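Local coordinates for gluconate kinase (Lactobacillus acidophilus, PDB 3LL3), which binds ATP and d-xylulose and probably transfers phosphate from ATP to a sugar or sugar acid such as gluconate, at residues S82-G87 against I155-Y160; R164-L169 against K212-I217; A73-S78 against K232-A237; V170-M175 against A208-V213; V31-P36 against V56-F61. One frame throughout, in Å; residues are numbered along the deposited sequence.

Contact 1. Residues S82-G87 against I155-Y160; sequences SLIGLG and IGIKEY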
# COMPACT_ATOMS: atom_id res chain seq x y z
N SER A 82 -12.02 -6.02 32.33
CA SER A 82 -12.36 -4.77 33.01
C SER A 82 -11.84 -4.82 34.46
O SER A 82 -11.69 -5.88 35.04
CB SER A 82 -13.86 -4.49 32.99
OG SER A 82 -14.57 -5.33 33.91
N LEU A 83 -11.58 -3.64 35.02
CA LEU A 83 -10.99 -3.55 36.34
C LEU A 83 -11.64 -2.41 37.12
O LEU A 83 -11.73 -1.29 36.63
CB LEU A 83 -9.49 -3.31 36.22
CG LEU A 83 -8.76 -3.20 37.56
CD1 LEU A 83 -8.99 -4.48 38.37
CD2 LEU A 83 -7.27 -2.95 37.35
N ILE A 84 -12.08 -2.73 38.33
CA ILE A 84 -12.75 -1.77 39.20
C ILE A 84 -12.22 -1.94 40.62
O ILE A 84 -12.15 -3.08 41.10
CB ILE A 84 -14.25 -2.07 39.30
CG1 ILE A 84 -14.92 -2.00 37.93
CG2 ILE A 84 -14.92 -1.15 40.32
CD1 ILE A 84 -16.34 -2.53 37.94
N GLY A 85 -11.91 -0.83 41.28
CA GLY A 85 -11.46 -0.88 42.67
C GLY A 85 -12.54 -0.46 43.68
O GLY A 85 -13.21 0.56 43.51
N LEU A 86 -12.70 -1.26 44.73
CA LEU A 86 -13.59 -0.92 45.84
C LEU A 86 -12.79 -0.60 47.10
O LEU A 86 -11.79 -1.26 47.37
CB LEU A 86 -14.53 -2.10 46.14
CG LEU A 86 -15.46 -2.58 45.02
CD1 LEU A 86 -16.34 -3.69 45.56
CD2 LEU A 86 -16.28 -1.44 44.46
N GLY A 87 -13.23 0.38 47.87
CA GLY A 87 -12.62 0.68 49.17
C GLY A 87 -13.15 -0.20 50.29
O GLY A 87 -13.93 -1.12 50.06
N ILE A 155 -11.96 -5.92 41.13
CA ILE A 155 -12.97 -6.77 40.50
C ILE A 155 -13.25 -6.32 39.09
O ILE A 155 -12.72 -5.31 38.63
CB ILE A 155 -14.30 -6.72 41.29
CG1 ILE A 155 -14.87 -5.31 41.26
CG2 ILE A 155 -14.11 -7.20 42.74
CD1 ILE A 155 -16.11 -5.13 42.17
N GLY A 156 -14.11 -7.07 38.40
CA GLY A 156 -14.56 -6.67 37.07
C GLY A 156 -16.02 -6.30 37.13
O GLY A 156 -16.68 -6.50 38.15
N ILE A 157 -16.54 -5.76 36.02
CA ILE A 157 -17.92 -5.30 35.97
C ILE A 157 -18.94 -6.42 36.24
O ILE A 157 -20.00 -6.18 36.82
CB ILE A 157 -18.25 -4.64 34.62
CG1 ILE A 157 -19.65 -4.04 34.65
CG2 ILE A 157 -18.13 -5.67 33.48
CD1 ILE A 157 -19.77 -2.81 35.53
N LYS A 158 -18.66 -7.64 35.78
CA LYS A 158 -19.62 -8.70 36.09
C LYS A 158 -19.70 -8.94 37.61
O LYS A 158 -20.79 -9.06 38.15
CB LYS A 158 -19.37 -10.00 35.32
CG LYS A 158 -20.35 -11.13 35.72
CD LYS A 158 -20.42 -12.27 34.68
CE LYS A 158 -19.21 -13.21 34.75
NZ LYS A 158 -19.31 -14.16 35.91
N GLU A 159 -18.55 -8.99 38.28
CA GLU A 159 -18.49 -9.14 39.74
C GLU A 159 -19.22 -7.98 40.44
O GLU A 159 -19.98 -8.19 41.38
CB GLU A 159 -17.04 -9.18 40.24
CG GLU A 159 -16.27 -10.42 39.82
CD GLU A 159 -15.97 -10.41 38.35
OE1 GLU A 159 -15.42 -9.38 37.88
OE2 GLU A 159 -16.31 -11.40 37.65
N TYR A 160 -18.99 -6.77 39.95
CA TYR A 160 -19.64 -5.60 40.49
C TYR A 160 -21.15 -5.74 40.48
O TYR A 160 -21.80 -5.56 41.52
CB TYR A 160 -19.25 -4.34 39.71
CG TYR A 160 -19.97 -3.12 40.24
CD1 TYR A 160 -19.65 -2.59 41.48
CD2 TYR A 160 -20.99 -2.50 39.51
CE1 TYR A 160 -20.32 -1.49 41.98
CE2 TYR A 160 -21.66 -1.39 40.01
CZ TYR A 160 -21.32 -0.89 41.24
OH TYR A 160 -21.98 0.22 41.73

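Contact 2. Residues R164-L169 against K212-I217; sequences RLTGKL and KVIFPI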
# COMPACT_ATOMS: atom_id res chain seq x y z
N ARG A 164 -23.71 -6.05 43.66
CA ARG A 164 -24.79 -5.14 43.97
C ARG A 164 -26.07 -5.94 44.22
O ARG A 164 -26.83 -5.62 45.13
CB ARG A 164 -25.00 -4.11 42.86
CG ARG A 164 -23.89 -3.07 42.76
CD ARG A 164 -23.98 -2.01 43.88
NE ARG A 164 -25.27 -1.33 43.88
CZ ARG A 164 -25.57 -0.29 43.11
NH1 ARG A 164 -24.68 0.21 42.27
NH2 ARG A 164 -26.79 0.25 43.17
N LEU A 165 -26.28 -7.00 43.43
CA LEU A 165 -27.52 -7.78 43.55
C LEU A 165 -27.61 -8.72 44.76
O LEU A 165 -28.70 -8.93 45.30
CB LEU A 165 -27.80 -8.57 42.26
CG LEU A 165 -28.15 -7.73 41.03
CD1 LEU A 165 -28.17 -8.61 39.77
CD2 LEU A 165 -29.50 -7.04 41.22
N THR A 166 -26.48 -9.30 45.18
CA THR A 166 -26.49 -10.37 46.16
C THR A 166 -25.60 -10.11 47.37
O THR A 166 -25.62 -10.89 48.32
CB THR A 166 -25.98 -11.70 45.57
OG1 THR A 166 -24.59 -11.57 45.25
CG2 THR A 166 -26.78 -12.09 44.32
N GLY A 167 -24.78 -9.07 47.31
CA GLY A 167 -23.81 -8.82 48.36
C GLY A 167 -22.66 -9.83 48.36
O GLY A 167 -21.86 -9.86 49.29
N LYS A 168 -22.57 -10.65 47.32
CA LYS A 168 -21.47 -11.60 47.19
C LYS A 168 -20.46 -11.17 46.11
O LYS A 168 -20.83 -10.57 45.10
CB LYS A 168 -22.00 -13.01 46.95
CG LYS A 168 -22.76 -13.58 48.15
CD LYS A 168 -23.22 -15.02 47.92
CE LYS A 168 -23.65 -15.67 49.25
NZ LYS A 168 -24.91 -15.08 49.80
N LEU A 169 -19.18 -11.46 46.35
CA LEU A 169 -18.12 -11.16 45.41
C LEU A 169 -17.55 -12.46 44.88
O LEU A 169 -16.71 -13.09 45.53
CB LEU A 169 -16.99 -10.37 46.08
CG LEU A 169 -17.06 -8.85 46.00
CD1 LEU A 169 -15.79 -8.22 46.59
CD2 LEU A 169 -17.23 -8.41 44.56
N LYS A 212 -22.46 -21.86 38.76
CA LYS A 212 -22.74 -21.69 40.18
C LYS A 212 -23.90 -20.73 40.43
O LYS A 212 -23.96 -19.65 39.85
CB LYS A 212 -21.51 -21.23 40.96
CG LYS A 212 -21.85 -21.01 42.45
CD LYS A 212 -20.75 -21.45 43.38
CE LYS A 212 -21.20 -21.35 44.85
NZ LYS A 212 -20.22 -21.98 45.78
N VAL A 213 -24.82 -21.12 41.30
CA VAL A 213 -25.95 -20.28 41.66
C VAL A 213 -25.52 -19.35 42.78
O VAL A 213 -25.08 -19.80 43.83
CB VAL A 213 -27.14 -21.12 42.15
CG1 VAL A 213 -28.28 -20.20 42.57
CG2 VAL A 213 -27.62 -22.08 41.06
N ILE A 214 -25.63 -18.04 42.54
CA ILE A 214 -25.34 -17.04 43.55
C ILE A 214 -26.66 -16.57 44.16
O ILE A 214 -27.46 -15.93 43.48
CB ILE A 214 -24.62 -15.83 42.96
CG1 ILE A 214 -23.51 -16.26 41.98
CG2 ILE A 214 -24.06 -14.96 44.08
CD1 ILE A 214 -22.48 -17.18 42.56
N PHE A 215 -26.88 -16.91 45.43
CA PHE A 215 -28.18 -16.77 46.09
C PHE A 215 -27.96 -16.24 47.50
O PHE A 215 -26.93 -16.54 48.12
CB PHE A 215 -28.84 -18.15 46.15
CG PHE A 215 -30.34 -18.12 46.33
CD1 PHE A 215 -31.19 -17.88 45.25
CD2 PHE A 215 -30.92 -18.35 47.58
CE1 PHE A 215 -32.57 -17.86 45.41
CE2 PHE A 215 -32.31 -18.34 47.75
CZ PHE A 215 -33.13 -18.09 46.67
N PRO A 216 -28.91 -15.45 48.03
CA PRO A 216 -30.10 -14.95 47.34
C PRO A 216 -29.88 -13.55 46.81
O PRO A 216 -28.91 -12.90 47.16
CB PRO A 216 -31.15 -14.88 48.45
CG PRO A 216 -30.43 -15.28 49.74
CD PRO A 216 -28.98 -15.16 49.47
N ILE A 217 -30.81 -13.09 45.98
CA ILE A 217 -30.86 -11.70 45.57
C ILE A 217 -31.48 -10.90 46.70
O ILE A 217 -32.38 -11.40 47.39
CB ILE A 217 -31.72 -11.54 44.30
CG1 ILE A 217 -31.07 -12.29 43.13
CG2 ILE A 217 -31.92 -10.07 43.96
CD1 ILE A 217 -31.90 -12.27 41.85

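Contact 3. Residues A73-S78 against K232-A237; sequences AISWSS and KIILGA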
# COMPACT_ATOMS: atom_id res chain seq x y z
N ALA A 73 -34.27 -17.85 36.41
CA ALA A 73 -32.85 -17.57 36.55
C ALA A 73 -32.44 -16.41 35.66
O ALA A 73 -33.05 -16.17 34.62
CB ALA A 73 -32.04 -18.82 36.23
N ILE A 74 -31.42 -15.67 36.10
CA ILE A 74 -30.80 -14.63 35.28
C ILE A 74 -29.32 -14.98 35.16
O ILE A 74 -28.62 -15.10 36.17
CB ILE A 74 -30.96 -13.25 35.92
CG1 ILE A 74 -32.44 -12.93 36.14
CG2 ILE A 74 -30.31 -12.17 35.07
CD1 ILE A 74 -32.64 -11.69 36.99
N SER A 75 -28.85 -15.17 33.93
CA SER A 75 -27.48 -15.58 33.68
C SER A 75 -26.72 -14.48 32.92
O SER A 75 -27.33 -13.62 32.28
CB SER A 75 -27.46 -16.90 32.90
OG SER A 75 -26.15 -17.43 32.84
N TRP A 76 -25.39 -14.55 32.98
CA TRP A 76 -24.57 -13.40 32.60
C TRP A 76 -23.47 -13.74 31.61
O TRP A 76 -22.75 -14.73 31.78
CB TRP A 76 -23.97 -12.75 33.86
CG TRP A 76 -25.02 -12.35 34.82
CD1 TRP A 76 -25.57 -13.13 35.80
CD2 TRP A 76 -25.69 -11.09 34.89
NE1 TRP A 76 -26.54 -12.42 36.48
CE2 TRP A 76 -26.62 -11.16 35.94
CE3 TRP A 76 -25.57 -9.89 34.17
CZ2 TRP A 76 -27.44 -10.09 36.29
CZ3 TRP A 76 -26.38 -8.83 34.51
CH2 TRP A 76 -27.31 -8.94 35.56
N SER A 77 -23.38 -12.93 30.55
CA SER A 77 -22.25 -12.90 29.65
C SER A 77 -21.67 -11.49 29.78
O SER A 77 -22.42 -10.52 29.93
CB SER A 77 -22.70 -13.17 28.21
OG SER A 77 -21.63 -12.98 27.31
N SER A 78 -20.35 -11.37 29.78
CA SER A 78 -19.75 -10.07 30.09
C SER A 78 -18.46 -9.80 29.31
O SER A 78 -17.68 -10.71 29.06
CB SER A 78 -19.47 -9.99 31.60
OG SER A 78 -18.76 -8.81 31.93
N LYS A 232 -33.05 -17.17 40.60
CA LYS A 232 -31.63 -17.40 40.83
C LYS A 232 -30.71 -16.56 39.94
O LYS A 232 -31.03 -16.26 38.79
CB LYS A 232 -31.28 -18.88 40.63
CG LYS A 232 -31.67 -19.75 41.80
CD LYS A 232 -32.81 -20.65 41.44
CE LYS A 232 -32.29 -22.02 41.01
NZ LYS A 232 -32.45 -23.02 42.12
N ILE A 233 -29.56 -16.17 40.50
CA ILE A 233 -28.49 -15.62 39.70
C ILE A 233 -27.56 -16.76 39.33
O ILE A 233 -27.10 -17.50 40.21
CB ILE A 233 -27.68 -14.56 40.47
CG1 ILE A 233 -28.57 -13.39 40.86
CG2 ILE A 233 -26.51 -14.07 39.61
CD1 ILE A 233 -29.02 -12.58 39.66
N ILE A 234 -27.29 -16.91 38.04
CA ILE A 234 -26.29 -17.86 37.57
C ILE A 234 -25.02 -17.07 37.32
O ILE A 234 -25.03 -16.04 36.63
CB ILE A 234 -26.76 -18.56 36.27
CG1 ILE A 234 -28.22 -19.02 36.41
CG2 ILE A 234 -25.84 -19.73 35.94
CD1 ILE A 234 -28.49 -19.84 37.67
N LEU A 235 -23.92 -17.53 37.92
CA LEU A 235 -22.69 -16.78 37.87
C LEU A 235 -22.32 -16.33 36.44
O LEU A 235 -21.95 -15.18 36.22
CB LEU A 235 -21.56 -17.58 38.50
CG LEU A 235 -20.24 -16.82 38.61
CD1 LEU A 235 -20.43 -15.45 39.32
CD2 LEU A 235 -19.16 -17.68 39.29
N GLY A 236 -22.43 -17.23 35.48
CA GLY A 236 -22.15 -16.86 34.10
C GLY A 236 -20.68 -16.90 33.73
O GLY A 236 -19.89 -17.51 34.44
N ALA A 237 -20.32 -16.27 32.61
CA ALA A 237 -18.98 -16.39 32.04
C ALA A 237 -18.65 -15.24 31.11
O ALA A 237 -19.42 -14.29 30.97
CB ALA A 237 -18.85 -17.71 31.30

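Contact 4. Residues V170-M175 against A208-V213; sequences VTDTTM and AQPTKV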
# COMPACT_ATOMS: atom_id res chain seq x y z
N VAL A 170 -17.99 -12.86 43.68
CA VAL A 170 -17.56 -14.10 43.08
C VAL A 170 -17.29 -13.89 41.59
O VAL A 170 -18.04 -13.17 40.92
CB VAL A 170 -18.63 -15.17 43.22
CG1 VAL A 170 -18.16 -16.48 42.61
CG2 VAL A 170 -19.00 -15.36 44.70
N THR A 171 -16.21 -14.48 41.09
CA THR A 171 -15.95 -14.49 39.64
C THR A 171 -15.93 -15.93 39.13
O THR A 171 -15.73 -16.87 39.91
CB THR A 171 -14.63 -13.75 39.30
OG1 THR A 171 -14.55 -13.55 37.88
CG2 THR A 171 -13.41 -14.54 39.77
N ASP A 172 -16.18 -16.14 37.84
CA ASP A 172 -16.09 -17.49 37.32
C ASP A 172 -14.71 -17.69 36.72
O ASP A 172 -14.01 -16.72 36.44
CB ASP A 172 -17.15 -17.76 36.24
CG ASP A 172 -16.87 -16.99 34.96
OD1 ASP A 172 -16.41 -17.60 33.96
OD2 ASP A 172 -17.10 -15.76 34.95
N THR A 173 -14.33 -18.94 36.54
CA THR A 173 -13.04 -19.29 35.97
C THR A 173 -12.74 -18.55 34.64
O THR A 173 -11.63 -18.09 34.45
CB THR A 173 -12.97 -20.80 35.70
OG1 THR A 173 -13.26 -21.52 36.91
CG2 THR A 173 -11.60 -21.18 35.19
N THR A 174 -13.71 -18.44 33.73
CA THR A 174 -13.42 -17.86 32.41
C THR A 174 -13.14 -16.36 32.53
O THR A 174 -12.43 -15.78 31.70
CB THR A 174 -14.58 -18.04 31.38
OG1 THR A 174 -15.61 -17.09 31.65
CG2 THR A 174 -15.15 -19.45 31.43
N MSE A 175 -13.70 -15.74 33.56
CA MSE A 175 -13.48 -14.32 33.77
C MSE A 175 -12.15 -14.07 34.51
O MSE A 175 -11.44 -13.11 34.22
CB MSE A 175 -14.66 -13.70 34.53
CG MSE A 175 -14.61 -12.19 34.59
SE MSE A 175 -14.77 -11.29 32.86
CE MSE A 175 -16.57 -11.91 32.36
N ALA A 208 -15.42 -19.46 41.09
CA ALA A 208 -16.30 -20.62 41.00
C ALA A 208 -16.58 -20.97 39.53
O ALA A 208 -16.13 -20.26 38.63
CB ALA A 208 -17.61 -20.36 41.73
N GLN A 209 -17.33 -22.05 39.32
CA GLN A 209 -17.77 -22.45 37.96
C GLN A 209 -18.87 -21.53 37.45
O GLN A 209 -19.65 -20.98 38.24
CB GLN A 209 -18.36 -23.87 37.95
CG GLN A 209 -17.59 -24.94 38.69
CD GLN A 209 -18.49 -26.13 39.02
OE1 GLN A 209 -19.36 -26.50 38.23
NE2 GLN A 209 -18.29 -26.72 40.19
N PRO A 210 -18.95 -21.37 36.11
CA PRO A 210 -19.97 -20.55 35.44
C PRO A 210 -21.40 -20.91 35.82
O PRO A 210 -22.25 -20.02 35.79
CB PRO A 210 -19.73 -20.83 33.95
CG PRO A 210 -18.25 -21.07 33.88
CD PRO A 210 -17.90 -21.82 35.17
N THR A 211 -21.65 -22.16 36.19
CA THR A 211 -23.00 -22.61 36.49
C THR A 211 -23.39 -22.37 37.96
O THR A 211 -24.52 -22.65 38.36
CB THR A 211 -23.18 -24.11 36.19
OG1 THR A 211 -22.04 -24.83 36.68
CG2 THR A 211 -23.30 -24.35 34.67
N LYS A 212 -22.46 -21.86 38.76
CA LYS A 212 -22.74 -21.69 40.18
C LYS A 212 -23.90 -20.73 40.43
O LYS A 212 -23.96 -19.65 39.85
CB LYS A 212 -21.51 -21.23 40.96
CG LYS A 212 -21.85 -21.01 42.45
CD LYS A 212 -20.75 -21.45 43.38
CE LYS A 212 -21.20 -21.35 44.85
NZ LYS A 212 -20.22 -21.98 45.78
N VAL A 213 -24.82 -21.12 41.30
CA VAL A 213 -25.95 -20.28 41.66
C VAL A 213 -25.52 -19.35 42.78
O VAL A 213 -25.08 -19.80 43.83
CB VAL A 213 -27.14 -21.12 42.15
CG1 VAL A 213 -28.28 -20.20 42.57
CG2 VAL A 213 -27.62 -22.08 41.06

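Contact 5. Residues V31-P36 against V56-F61; sequences VSKGYP and VQEIIF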
# COMPACT_ATOMS: atom_id res chain seq x y z
N VAL A 31 -34.29 -6.56 25.22
CA VAL A 31 -34.21 -5.13 25.44
C VAL A 31 -32.73 -4.80 25.68
O VAL A 31 -32.03 -5.56 26.32
CB VAL A 31 -35.03 -4.71 26.69
CG1 VAL A 31 -34.78 -3.25 27.03
CG2 VAL A 31 -36.52 -4.98 26.47
N SER A 32 -32.26 -3.67 25.16
CA SER A 32 -30.89 -3.24 25.47
C SER A 32 -30.83 -1.75 25.80
O SER A 32 -31.69 -0.98 25.36
CB SER A 32 -29.93 -3.61 24.33
OG SER A 32 -30.32 -2.99 23.13
N LYS A 33 -29.82 -1.35 26.58
CA LYS A 33 -29.60 0.05 26.97
C LYS A 33 -28.11 0.38 27.01
O LYS A 33 -27.31 -0.40 27.54
CB LYS A 33 -30.22 0.36 28.34
CG LYS A 33 -31.75 0.23 28.41
CD LYS A 33 -32.47 0.99 27.27
CE LYS A 33 -33.97 0.65 27.21
NZ LYS A 33 -34.62 1.10 25.95
N GLY A 34 -27.73 1.54 26.48
CA GLY A 34 -26.33 1.92 26.42
C GLY A 34 -25.83 2.85 27.52
O GLY A 34 -26.61 3.39 28.31
N TYR A 35 -24.52 3.01 27.58
CA TYR A 35 -23.88 3.96 28.49
C TYR A 35 -22.69 4.56 27.78
O TYR A 35 -22.12 3.93 26.90
CB TYR A 35 -23.45 3.26 29.79
CG TYR A 35 -23.31 1.77 29.65
CD1 TYR A 35 -24.38 0.91 29.90
CD2 TYR A 35 -22.11 1.21 29.23
CE1 TYR A 35 -24.25 -0.46 29.76
CE2 TYR A 35 -21.96 -0.16 29.09
CZ TYR A 35 -23.03 -0.99 29.35
OH TYR A 35 -22.87 -2.36 29.19
N PRO A 36 -22.31 5.79 28.14
CA PRO A 36 -21.23 6.47 27.44
C PRO A 36 -19.87 5.91 27.83
O PRO A 36 -19.70 5.43 28.96
CB PRO A 36 -21.33 7.92 27.95
CG PRO A 36 -22.46 7.94 28.94
CD PRO A 36 -22.77 6.54 29.32
N VAL A 56 -28.75 -2.28 33.77
CA VAL A 56 -29.06 -3.67 34.10
C VAL A 56 -30.42 -3.83 34.79
O VAL A 56 -31.20 -4.71 34.42
CB VAL A 56 -27.96 -4.30 34.99
CG1 VAL A 56 -28.46 -5.55 35.65
CG2 VAL A 56 -26.73 -4.60 34.16
N GLN A 57 -30.71 -2.98 35.78
CA GLN A 57 -32.00 -3.08 36.47
C GLN A 57 -33.14 -2.76 35.52
O GLN A 57 -34.20 -3.37 35.58
CB GLN A 57 -32.08 -2.10 37.63
CG GLN A 57 -31.00 -2.24 38.65
CD GLN A 57 -31.09 -1.13 39.68
OE1 GLN A 57 -30.22 -0.26 39.75
NE2 GLN A 57 -32.16 -1.13 40.45
N GLU A 58 -32.91 -1.76 34.68
CA GLU A 58 -33.90 -1.26 33.77
C GLU A 58 -34.24 -2.33 32.73
O GLU A 58 -35.41 -2.64 32.49
CB GLU A 58 -33.36 -0.01 33.10
CG GLU A 58 -34.40 0.98 32.65
CD GLU A 58 -33.77 2.23 32.08
OE1 GLU A 58 -32.76 2.70 32.66
OE2 GLU A 58 -34.27 2.74 31.06
N ILE A 59 -33.21 -2.92 32.15
CA ILE A 59 -33.39 -4.00 31.19
C ILE A 59 -34.18 -5.16 31.79
O ILE A 59 -35.18 -5.61 31.21
CB ILE A 59 -32.04 -4.49 30.64
CG1 ILE A 59 -31.47 -3.43 29.68
CG2 ILE A 59 -32.19 -5.81 29.91
CD1 ILE A 59 -30.00 -3.60 29.40
N ILE A 60 -33.77 -5.64 32.96
CA ILE A 60 -34.45 -6.77 33.58
C ILE A 60 -35.92 -6.46 33.89
O ILE A 60 -36.81 -7.26 33.62
CB ILE A 60 -33.73 -7.23 34.84
CG1 ILE A 60 -32.33 -7.73 34.47
CG2 ILE A 60 -34.55 -8.31 35.57
CD1 ILE A 60 -31.45 -8.04 35.67
N PHE A 61 -36.17 -5.27 34.41
CA PHE A 61 -37.54 -4.87 34.70
C PHE A 61 -38.41 -4.88 33.43
O PHE A 61 -39.49 -5.47 33.42
CB PHE A 61 -37.58 -3.50 35.38
CG PHE A 61 -38.96 -3.04 35.73
CD1 PHE A 61 -39.71 -3.69 36.70
CD2 PHE A 61 -39.53 -1.95 35.08
CE1 PHE A 61 -40.99 -3.26 37.02
CE2 PHE A 61 -40.80 -1.52 35.40
CZ PHE A 61 -41.53 -2.18 36.37

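Contact 1. Residues S82-G87 against I155-Y160
S82 and I157 illustrate how a polar side chain can join an extended segment to the start of a helix: I157 N donates to S82 OG over 2.9 Å, almost straight at 168°. With its chi1 of 75°, S82 places OG between its own backbone N and carbonyl carbon, turned towards the helix. The same OG lies 3.4 Å from G156 CA, and a CB on this N-cap glycine would crowd S82 OG and collide with E159 OE1.

I84 and I155 form the dense centre. They are a hydrogen-bonded antiparallel pair: I155 N reaches I84 O at 2.8 Å in the carbonyl plane, while I84 N returns to I155 O at 2.7 Å through a more bent bond (142°). Their side chains share a face, I84 CB lying 3.8 Å from I155 CG1. At its far end I84 leaves I155 and meets the first turn of the helix, I84 CD1 lying 3.7 Å from I157 CA and also against Y160 CB.

Packing thins toward L86, which crosses I155 at about a right angle and meets it chiefly through the two CD1 methyls, 3.7 Å apart. Even this looser end is buried, since L92 lies on L86 and P205 meets I155. Y160 contributes little beyond CB, its OH being bonded to R164. A short two-stranded antiparallel sheet whose second strand runs, through a glycine N-cap, straight into helix 157-166 is the motif displayed.

Contact 2. Residues R164-L169 against K212-I217
T166 and K168 approach I214 from two directions, where the C-terminal end of helix 157-166 meets the weakly bonded edge strand 213-214 of the mixed sheet and the residues after it. T166 crosses the isoleucine at about a right angle, its OG1 3.6 Å from I214 CG2, whereas K168 slides past it in the opposite sense, with CD 3.9 Å from the same methyl. A bend at the end of the lysine chain (chi4 69°) then turns the amine onto the backbone: K168 NZ donates to F215 O over 3.0 Å, arriving 29° out of the carbonyl plane.

T166 has a second neighbour in P216, which follows a cis peptide bond; P216 O lies 3.5 Å from T166 CB. Within its own helix end T166 OG1 bonds to I162 O and accepts from K168 N at 3.0 Å in an ST turn. A valine here would probably leave I162 O and K168 N without their hydroxyl partner and let the turn leading to K168 move more freely. One residue earlier, L165 O receives a CA-H contact from I217.

The chemistry is thus graded. On the buried side a methyl of I214 meets the threonine's hydroxyl and methyl, while at the exposed rim the lysine donates to a neutral backbone carbonyl, a charge-dipole bond probably weaker than a salt bridge would be.

Contact 3. Residues A73-S78 against K232-A237
In the mixed sheet of the N-terminal FGGY domain, A73 and I74 on strand 70-78 run beside K232 and I233 on strand 232-238, parallel and 21° apart. I74 bonds the neighbouring strand through both its N and its O: I74 N meets K232 O at 2.8 Å, and I234 N meets I74 O at 2.9 Å. A73 CB and S75 face I234 on one side of the sheet, where helix 429-441 packs and S75 OG reaches A434 O.

Further along, the second strand carries one extra residue, a beta bulge at L235 and G236, within the actin-like ATPase fold of this family. Past it, A237 N bonds to W76 O at 3.0 Å. G236 has positive phi, and a CB there would collide with W76 O.

W76 turns to the other side, towards helix 157-166. Its CG stands beside the backbone N and anti to the carbonyl carbon (chi1 -56°), which takes the ring back over I74, whose CG2 sits over one ring face, offset toward the rim. I234 O lies in the indole plane, 3.1 Å from W76 CD1, while W76 NE1 is 3.5 Å from I233 CG2. Replacing this tryptophan by an alanine would probably open a gap between the sheet and the helix, leaving I233 CG2 and I74 CG2 without the ring they pack on.

Contact 4. Residues V170-M175 against A208-V213
A208 bonds the 170-175 segment through both its N and its O, to the residues flanking D172: A208 N donates to T171 O at 2.9 Å, and A208 O accepts from T173 N at 3.1 Å, which makes A208 and D172 a parallel bridge. In addition, A208 O receives the CA-H of D172, 3.1 Å from D172 CA. Beside this backbone link, A208 CB rests 4.0 Å from V170 CG1, and P210 crosses D172 at about a right angle, its CG 3.9 Å from D172 OD1.

The next shell explains the pose of D172. With chi1 at 69°, its carboxylate folds back over the start of helix 173-176 as the N-cap. D172 OD1 accepts weakly from T174 N at 2.8 Å and, longer still, from the amide of selenomethionine M175; T174 OG1 donates to it as well, over a distance so short that its exact length is doubtful. D172 OD2 forms a salt bridge with K158.

Farther out, T174 OG1 accepts from S238 N, and P210 is backbone-bonded to G236, so both segments are tied to strand 232-238. The link across the contact is thus backbone bonding, while the D172 carboxylate, probably stabilised by K158 and the N-cap donors, holds the strand-to-helix turn.

Contact 5. Residues V31-P36 against V56-F61
The main chain from V31 to K33 runs almost antiparallel to helix 56-61, at 162° with 8.0 Å between the axes, and comes closest at V31 and I59. Side chains alternate along such a strand: the CB atoms of V31 and K33 are directed at the helix, and that of S32 away from it.

I59 does nearly all the work from the helical side. It lies over the strand backbone and divides its branches there. I59 CG2, anti to the backbone N, comes to 3.6 Å from V31 O, while the longer arm carries I59 CD1 to 3.6 Å from K33 N and 4.0 Å from S32 CA. On its flanks, V31 CG1 stands 4.2 Å from I59 CG1, and K33 CG comes to 3.9 Å from that same atom. The lysine and isoleucine slide past each other in opposite directions, so the aliphatic part of K33 shields I59 before the chain continues outward.

At the rim the polar ends come near without meeting: K33 NZ and E58 OE2 remain 5.4 Å apart, opposite charges that can attract only through space. Deeper in, I59 also packs on M9 of strand 4-11, and L63 of the same helix touches V31; K33 and V31 meanwhile bond through their backbones to T16 and G18.

Here an outermost strand of the mixed sheet, 27-34, packs against one face of helix 49-65, the helix-on-sheet layering seen in the N-terminal domain of actin-like sugar kinases.

Overall arrangement
Contacts 1 and 3 are buried, contacts 2 and 4 are partly so, and contact 5 lies at the surface. Contact 3 joins neighbouring strands by backbone bonds, whereas contact 5 sets a helix on an outer strand of the same sheet through van der Waals contacts, without hydrogen bonds between the segments; W76 meets V56 and I60 between them. Helix 157-166 serves contacts 1 and 2 at its opposite ends, and its K158 reaches contact 3 at L235 O. Contacts 2 and 4 overlap at K212 and V213, next to strand 232-238. Charge links contacts 1 and 4 through K158 and D172, appears at the rim of contact 2, and stays separated in contact 5.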